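Local coordinates for calcium-regulated actin-bundling protein (Dictyostelium discoideum, PDB 4X3N) that binds actin filaments and bundles them, binds calcium, and may contribute to the structure and reorganization of filopodia and pseudopodia during cell movements, at residues H48-Y53 against E62-V67; I98-Y103 against L130-R135; L188-V193 against A246-A251. All coordinates share one frame; numbering follows the deposited sequence.

The three contacts follow one another along a mostly helical chain, and none shares a residue with another. Interaction 1 joins consecutive helices 42-57 and 61-79; interaction 2 joins helix 96-111 to helix 132-143, which leads into the calcium site; interaction 3 joins the long helices 181-211 and 232-255. The centre of interaction 1 lies about 22 Å from that of interaction 2 and about 19 Å from that of interaction 3. The centres of the other two are about 36 Å apart, on opposite sides of the chain's centre. Interaction 1 thus lies between them, and two helices bridge the gaps: helix 61-79 also receives F102 of interaction 2, and helix 273-290 touches both interaction 1 and interaction 3.

Interaction 1: residues H48-Y53 against E62-V67; sequences HFLNAY and EFIYSV
F49 swings its ring away from its own N (chi1 175°) and L50 keeps CG beside its N, and two neighbouring side chains of one helix thereby reach toward I64, whose nearly extended chi2 of 160° carries CD1 out to meet both. The motif is a pair of consecutive helices, 42-57 and 61-79, joined by a short turn. They stand well apart here: the nearest CA atoms, those of L50 and I64, are 9.2 Å from each other, and I64 spans the interval. Its CD1 lies 3.8 Å from CD2 of L50, the two side chains running antiparallel alongside each other. The same methyl meets the rim of the F49 ring rather than its face, 4.2 Å from CE2, the side chains set roughly perpendicular. All three residues are buried. L157 of helix 153-160 touches F49 and I64, while W278 of helix 273-290 meets L50, so further helices complete the apolar cluster. On another face of helix 61-79, E62 directs OE1 into a salt bridge with R281 NE. Its OE2 accepts from S66 OG at 2.7 Å, the hydroxyl standing 48° out of the carboxylate plane.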
# COMPACT_ATOMS: atom_id res chain seq x y z
N HIS A 48 -10.17 17.94 -16.62
CA HIS A 48 -10.34 17.09 -17.77
C HIS A 48 -11.81 16.74 -17.92
O HIS A 48 -12.38 16.78 -19.04
CB HIS A 48 -9.56 15.78 -17.68
CG HIS A 48 -8.18 15.89 -18.20
ND1 HIS A 48 -7.19 16.52 -17.48
CD2 HIS A 48 -7.63 15.50 -19.37
CE1 HIS A 48 -6.06 16.48 -18.16
NE2 HIS A 48 -6.30 15.90 -19.32
N PHE A 49 -12.40 16.32 -16.83
CA PHE A 49 -13.85 15.94 -16.88
C PHE A 49 -14.74 17.10 -17.35
O PHE A 49 -15.57 16.94 -18.26
CB PHE A 49 -14.29 15.44 -15.52
CG PHE A 49 -15.79 15.15 -15.44
CD1 PHE A 49 -16.30 14.05 -16.04
CD2 PHE A 49 -16.65 16.01 -14.82
CE1 PHE A 49 -17.66 13.77 -16.03
CE2 PHE A 49 -18.03 15.73 -14.80
CZ PHE A 49 -18.50 14.61 -15.41
N LEU A 50 -14.56 18.28 -16.71
CA LEU A 50 -15.35 19.43 -17.00
C LEU A 50 -15.16 19.90 -18.44
O LEU A 50 -16.16 20.14 -19.13
CB LEU A 50 -15.08 20.55 -16.03
CG LEU A 50 -15.49 20.34 -14.60
CD1 LEU A 50 -14.91 21.44 -13.76
CD2 LEU A 50 -17.01 20.31 -14.40
N ASN A 51 -13.93 20.02 -18.92
CA ASN A 51 -13.72 20.32 -20.33
C ASN A 51 -14.46 19.39 -21.27
O ASN A 51 -14.93 19.84 -22.29
CB ASN A 51 -12.25 20.23 -20.72
CG ASN A 51 -11.46 21.45 -20.27
OD1 ASN A 51 -12.03 22.51 -20.03
ND2 ASN A 51 -10.16 21.30 -20.18
N ALA A 52 -14.47 18.10 -20.98
CA ALA A 52 -15.04 17.13 -21.88
C ALA A 52 -16.58 17.23 -21.88
O ALA A 52 -17.25 17.07 -22.90
CB ALA A 52 -14.62 15.73 -21.50
N TYR A 53 -17.14 17.50 -20.73
CA TYR A 53 -18.57 17.40 -20.59
C TYR A 53 -19.21 18.76 -20.28
O TYR A 53 -20.33 18.83 -19.74
CB TYR A 53 -18.89 16.39 -19.50
CG TYR A 53 -18.76 14.98 -19.93
CD1 TYR A 53 -19.69 14.39 -20.77
CD2 TYR A 53 -17.66 14.21 -19.51
CE1 TYR A 53 -19.51 13.08 -21.19
CE2 TYR A 53 -17.49 12.90 -19.88
CZ TYR A 53 -18.41 12.32 -20.73
OH TYR A 53 -18.19 11.04 -21.18
N GLU A 62 -20.11 23.99 -9.80
CA GLU A 62 -19.99 24.49 -8.45
C GLU A 62 -20.01 23.38 -7.38
O GLU A 62 -19.28 23.45 -6.42
CB GLU A 62 -21.06 25.54 -8.15
CG GLU A 62 -20.98 26.12 -6.76
CD GLU A 62 -19.66 26.83 -6.50
OE1 GLU A 62 -18.95 27.25 -7.44
OE2 GLU A 62 -19.28 26.90 -5.32
N PHE A 63 -20.86 22.39 -7.56
CA PHE A 63 -20.87 21.31 -6.64
C PHE A 63 -19.58 20.49 -6.74
O PHE A 63 -19.01 20.02 -5.77
CB PHE A 63 -22.05 20.42 -6.98
CG PHE A 63 -22.25 19.32 -6.02
CD1 PHE A 63 -21.53 18.12 -6.14
CD2 PHE A 63 -23.21 19.43 -5.01
CE1 PHE A 63 -21.74 17.08 -5.24
CE2 PHE A 63 -23.43 18.38 -4.12
CZ PHE A 63 -22.68 17.23 -4.19
N ILE A 64 -19.12 20.32 -7.95
CA ILE A 64 -17.94 19.48 -8.19
C ILE A 64 -16.79 20.12 -7.46
O ILE A 64 -15.97 19.45 -6.80
CB ILE A 64 -17.70 19.30 -9.69
CG1 ILE A 64 -18.71 18.32 -10.27
CG2 ILE A 64 -16.25 18.74 -9.94
CD1 ILE A 64 -18.88 18.42 -11.74
N TYR A 65 -16.74 21.44 -7.55
CA TYR A 65 -15.68 22.23 -6.94
C TYR A 65 -15.75 22.35 -5.45
O TYR A 65 -14.76 22.05 -4.73
CB TYR A 65 -15.67 23.64 -7.57
CG TYR A 65 -14.56 24.52 -7.04
CD1 TYR A 65 -14.76 25.31 -5.90
CD2 TYR A 65 -13.32 24.57 -7.68
CE1 TYR A 65 -13.74 26.12 -5.41
CE2 TYR A 65 -12.30 25.37 -7.18
CZ TYR A 65 -12.54 26.14 -6.05
OH TYR A 65 -11.52 26.95 -5.58
N SER A 66 -16.93 22.71 -4.97
CA SER A 66 -17.10 23.03 -3.55
C SER A 66 -17.32 21.82 -2.66
O SER A 66 -16.95 21.85 -1.49
CB SER A 66 -18.30 23.98 -3.38
OG SER A 66 -17.86 25.23 -3.82
N VAL A 67 -17.93 20.79 -3.21
CA VAL A 67 -18.31 19.62 -2.43
C VAL A 67 -17.58 18.37 -2.86
O VAL A 67 -17.03 17.68 -2.03
CB VAL A 67 -19.81 19.32 -2.56
CG1 VAL A 67 -20.25 18.18 -1.63
CG2 VAL A 67 -20.66 20.55 -2.27

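Interaction 2: residues I98-Y103 against L130-R135; sequences IALYFY and LTALKR
The guanidinium of R135 lays one face against the CB-CG end of Y103, where helix 96-111 packs on the entering helix of an EF-hand. That helix, 132-143, runs into the loop whose D144, N146, D148, R150 and E155 bind calcium; the side chain of Y103 remains about 10 Å from the ion. R135 starts extended at chi1 but bends at chi2 (111°) and chi3 (-93°), which folds its head back along Y103. Y103 holds CG anti to its carbonyl carbon and beside its N, which brings the CB-CG end to R135. The planes of ring and guanidinium are only 19° apart, yet the overlap is displaced: Y103 CB lies 3.3 Å above the guanidinium plane, toward its rim, and NH2 comes 3.4 Å from Y103 CD1. On the opposite face L130 CD1 stands 3.4 Å above that plane, so the flat group is sandwiched between a tyrosine and a leucine. Its rotation is further fixed by a hydrogen bond from NH2 to Q128 O, with a long, weak ion pair to E138. An alanine at R135 would be likely to leave Q128 O without this donor and to open a gap between Y103 and L130. The aliphatic part of the contact belongs to L100, whose CG is turned away from its own N, carrying the branch to A132. Its CG is 4.2 Å from R135 CG, and CD1 lies 4.0 Å from A132 CB. R140 of the second subunit packs on both L100 and A132, placing this edge beside a subunit interface. The helix carrying R135 opens at T131, the N-cap, whose OG1 accepts a nearly straight hydrogen bond from K134 N at 3.1 Å.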
# COMPACT_ATOMS: atom_id res chain seq x y z
N ILE A 98 -10.58 3.94 2.06
CA ILE A 98 -10.62 5.37 2.08
C ILE A 98 -11.76 5.96 1.17
O ILE A 98 -12.40 6.93 1.55
CB ILE A 98 -9.26 5.96 1.70
CG1 ILE A 98 -8.14 5.44 2.60
CG2 ILE A 98 -9.33 7.46 1.80
CD1 ILE A 98 -8.35 5.65 4.11
N ALA A 99 -11.99 5.37 -0.01
CA ALA A 99 -13.13 5.71 -0.86
C ALA A 99 -14.43 5.62 -0.15
O ALA A 99 -15.32 6.51 -0.27
CB ALA A 99 -13.17 4.84 -2.12
N LEU A 100 -14.60 4.55 0.59
CA LEU A 100 -15.75 4.41 1.45
C LEU A 100 -15.96 5.60 2.40
O LEU A 100 -17.06 6.11 2.54
CB LEU A 100 -15.61 3.10 2.21
CG LEU A 100 -16.87 2.54 2.78
CD1 LEU A 100 -16.77 1.05 3.00
CD2 LEU A 100 -17.15 3.27 4.08
N TYR A 101 -14.92 6.06 3.06
CA TYR A 101 -15.05 7.22 3.92
C TYR A 101 -15.40 8.46 3.07
O TYR A 101 -16.14 9.34 3.51
CB TYR A 101 -13.72 7.52 4.70
CG TYR A 101 -13.24 6.57 5.80
CD1 TYR A 101 -14.11 6.01 6.73
CD2 TYR A 101 -11.88 6.35 6.00
CE1 TYR A 101 -13.65 5.18 7.77
CE2 TYR A 101 -11.40 5.56 7.05
CZ TYR A 101 -12.29 4.96 7.96
OH TYR A 101 -11.81 4.15 9.00
N PHE A 102 -14.84 8.57 1.88
CA PHE A 102 -15.18 9.64 0.94
C PHE A 102 -16.66 9.66 0.64
O PHE A 102 -17.33 10.66 0.87
CB PHE A 102 -14.31 9.54 -0.33
CG PHE A 102 -14.83 10.30 -1.51
CD1 PHE A 102 -14.86 11.64 -1.52
CD2 PHE A 102 -15.23 9.62 -2.65
CE1 PHE A 102 -15.32 12.33 -2.61
CE2 PHE A 102 -15.72 10.29 -3.76
CZ PHE A 102 -15.75 11.66 -3.75
N TYR A 103 -17.21 8.56 0.21
CA TYR A 103 -18.59 8.57 -0.19
C TYR A 103 -19.51 8.79 1.01
O TYR A 103 -20.55 9.42 0.89
CB TYR A 103 -18.94 7.25 -0.85
CG TYR A 103 -18.66 7.19 -2.30
CD1 TYR A 103 -19.57 7.69 -3.22
CD2 TYR A 103 -17.48 6.62 -2.75
CE1 TYR A 103 -19.30 7.64 -4.59
CE2 TYR A 103 -17.19 6.55 -4.07
CZ TYR A 103 -18.09 7.07 -5.00
OH TYR A 103 -17.76 6.96 -6.31
N LEU A 130 -25.28 4.02 0.85
CA LEU A 130 -25.21 2.59 0.70
C LEU A 130 -24.53 1.98 1.88
O LEU A 130 -23.63 2.61 2.46
CB LEU A 130 -24.35 2.25 -0.51
CG LEU A 130 -24.79 2.61 -1.90
CD1 LEU A 130 -23.66 2.20 -2.81
CD2 LEU A 130 -26.08 1.87 -2.25
N THR A 131 -24.90 0.75 2.22
CA THR A 131 -24.11 0.04 3.24
C THR A 131 -22.67 -0.17 2.75
O THR A 131 -22.37 -0.10 1.56
CB THR A 131 -24.64 -1.35 3.55
OG1 THR A 131 -24.47 -2.16 2.40
CG2 THR A 131 -26.12 -1.32 3.87
N ALA A 132 -21.79 -0.50 3.69
CA ALA A 132 -20.40 -0.70 3.39
C ALA A 132 -20.22 -1.76 2.34
O ALA A 132 -19.39 -1.62 1.44
CB ALA A 132 -19.66 -1.11 4.65
N LEU A 133 -20.97 -2.83 2.51
CA LEU A 133 -20.94 -3.95 1.64
C LEU A 133 -21.34 -3.55 0.21
O LEU A 133 -20.67 -3.93 -0.76
CB LEU A 133 -21.93 -5.04 2.15
CG LEU A 133 -22.04 -6.24 1.21
CD1 LEU A 133 -20.93 -7.18 1.65
CD2 LEU A 133 -23.41 -6.95 1.18
N LYS A 134 -22.49 -2.89 0.08
CA LYS A 134 -23.00 -2.47 -1.23
C LYS A 134 -22.04 -1.45 -1.89
O LYS A 134 -21.80 -1.47 -3.08
CB LYS A 134 -24.35 -1.79 -1.07
CG LYS A 134 -25.40 -2.68 -0.47
CD LYS A 134 -25.92 -3.66 -1.49
CE LYS A 134 -27.42 -3.80 -1.25
NZ LYS A 134 -28.03 -4.85 -2.10
N ARG A 135 -21.53 -0.56 -1.07
CA ARG A 135 -20.56 0.41 -1.54
C ARG A 135 -19.38 -0.30 -2.21
O ARG A 135 -19.08 -0.01 -3.33
CB ARG A 135 -20.02 1.24 -0.38
CG ARG A 135 -19.13 2.40 -0.77
CD ARG A 135 -19.86 3.67 -0.47
NE ARG A 135 -20.57 4.13 -1.62
CZ ARG A 135 -21.55 5.03 -1.60
NH1 ARG A 135 -21.98 5.61 -0.48
NH2 ARG A 135 -22.08 5.37 -2.76

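Interaction 3: residues L188-V193 against A246-A251; sequences LALEEV and AAVRTA
A189 and A247 point their methyl groups almost straight at each other. The evidence is in two lengths: their CA atoms are 7.0 Å apart and their CB atoms 4.1 Å, a difference close to the sum of the two bonds from CA to CB. With nothing larger than a methyl on either side, the backbones can come this close. One residue further along each segment the geometry changes. L190 and V248 leave their backbones beside the axis of approach, and their side chains are set roughly perpendicular. One methyl of each does the touching: L190 CD1 lies 3.9 Å from V248 CG2, whereas L190 CD2 is 4.8 Å from that same CG2. In V248, CG2 is anti to the carbonyl carbon and turned toward L190, while CG1 lies anti to the backbone N and is farther off, 5.9 Å from L190 CD1.

The helices involved, 181-211 and 232-255, run in roughly opposite directions here and form an antiparallel pair within the F-actin-bundling C-terminal family region. Helix 273-290 lies against the same pair: L190 also touches its M279, D282 and K286, and V248 touches N280. A186, one turn before L190, adds a further methyl against A247, V248 and A251. Charged groups are held along their own helices, with E192 OE2 in a salt bridge to R196 NE and R249 NH1 in one to E245 OE2. Each alanine also lies in regular helix, A189 O accepting from V193 N at 3.1 Å and A247 O from A251 N at 3.0 Å.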
# COMPACT_ATOMS: atom_id res chain seq x y z
N LEU A 188 -0.30 27.00 -13.45
CA LEU A 188 0.93 27.05 -12.67
C LEU A 188 1.07 28.33 -11.89
O LEU A 188 1.65 28.31 -10.81
CB LEU A 188 2.15 26.88 -13.58
CG LEU A 188 2.22 25.53 -14.28
CD1 LEU A 188 3.35 25.50 -15.31
CD2 LEU A 188 2.39 24.45 -13.24
N ALA A 189 0.56 29.44 -12.40
CA ALA A 189 0.54 30.63 -11.59
C ALA A 189 -0.35 30.46 -10.35
O ALA A 189 -0.04 30.92 -9.24
CB ALA A 189 0.05 31.80 -12.42
N LEU A 190 -1.49 29.83 -10.53
CA LEU A 190 -2.32 29.45 -9.38
C LEU A 190 -1.57 28.51 -8.41
O LEU A 190 -1.64 28.69 -7.21
CB LEU A 190 -3.66 28.89 -9.84
CG LEU A 190 -4.67 29.95 -10.31
CD1 LEU A 190 -5.78 29.38 -11.17
CD2 LEU A 190 -5.24 30.75 -9.17
N GLU A 191 -0.80 27.55 -8.91
CA GLU A 191 -0.08 26.66 -8.03
C GLU A 191 0.99 27.46 -7.28
O GLU A 191 1.29 27.19 -6.13
CB GLU A 191 0.53 25.45 -8.78
CG GLU A 191 1.41 24.59 -7.89
CD GLU A 191 0.72 24.14 -6.57
OE1 GLU A 191 -0.54 24.02 -6.54
OE2 GLU A 191 1.45 23.91 -5.55
N GLU A 192 1.57 28.44 -7.93
CA GLU A 192 2.52 29.29 -7.22
C GLU A 192 1.81 30.10 -6.08
O GLU A 192 2.39 30.35 -5.06
CB GLU A 192 3.23 30.16 -8.25
CG GLU A 192 4.05 31.29 -7.67
CD GLU A 192 5.23 30.83 -6.87
OE1 GLU A 192 5.69 29.73 -7.14
OE2 GLU A 192 5.67 31.58 -5.96
N VAL A 193 0.55 30.50 -6.22
CA VAL A 193 -0.15 31.05 -5.09
C VAL A 193 -0.21 30.02 -3.95
O VAL A 193 -0.03 30.38 -2.79
CB VAL A 193 -1.56 31.52 -5.43
CG1 VAL A 193 -2.30 31.97 -4.19
CG2 VAL A 193 -1.57 32.61 -6.48
N ALA A 246 -3.52 37.91 -13.59
CA ALA A 246 -3.14 38.32 -14.94
C ALA A 246 -3.06 37.13 -15.84
O ALA A 246 -3.44 37.17 -17.01
CB ALA A 246 -1.80 39.07 -14.94
N ALA A 247 -2.53 36.05 -15.35
CA ALA A 247 -2.39 34.92 -16.22
C ALA A 247 -3.80 34.33 -16.51
O ALA A 247 -4.11 33.93 -17.64
CB ALA A 247 -1.52 33.88 -15.57
N VAL A 248 -4.63 34.25 -15.49
CA VAL A 248 -6.03 33.72 -15.68
C VAL A 248 -6.79 34.55 -16.71
O VAL A 248 -7.35 33.99 -17.68
CB VAL A 248 -6.77 33.66 -14.34
CG1 VAL A 248 -8.26 33.49 -14.52
CG2 VAL A 248 -6.21 32.47 -13.54
N ARG A 249 -6.75 35.87 -16.55
CA ARG A 249 -7.29 36.82 -17.55
C ARG A 249 -6.81 36.56 -18.97
O ARG A 249 -7.64 36.42 -19.88
CB ARG A 249 -6.95 38.27 -17.18
CG ARG A 249 -7.87 38.81 -16.09
CD ARG A 249 -8.43 40.22 -16.38
NE ARG A 249 -7.55 41.28 -15.86
CZ ARG A 249 -7.37 41.60 -14.57
NH1 ARG A 249 -8.01 40.94 -13.62
NH2 ARG A 249 -6.53 42.58 -14.22
N THR A 250 -5.50 36.52 -19.20
CA THR A 250 -5.08 36.35 -20.58
C THR A 250 -5.52 35.01 -21.11
O THR A 250 -5.98 34.93 -22.25
CB THR A 250 -3.59 36.70 -20.96
OG1 THR A 250 -2.83 35.53 -21.24
CG2 THR A 250 -2.90 37.55 -19.99
N ALA A 251 -5.45 33.96 -20.31
CA ALA A 251 -6.04 32.66 -20.72
C ALA A 251 -7.54 32.75 -20.99
O ALA A 251 -8.03 32.20 -21.96
CB ALA A 251 -5.81 31.61 -19.65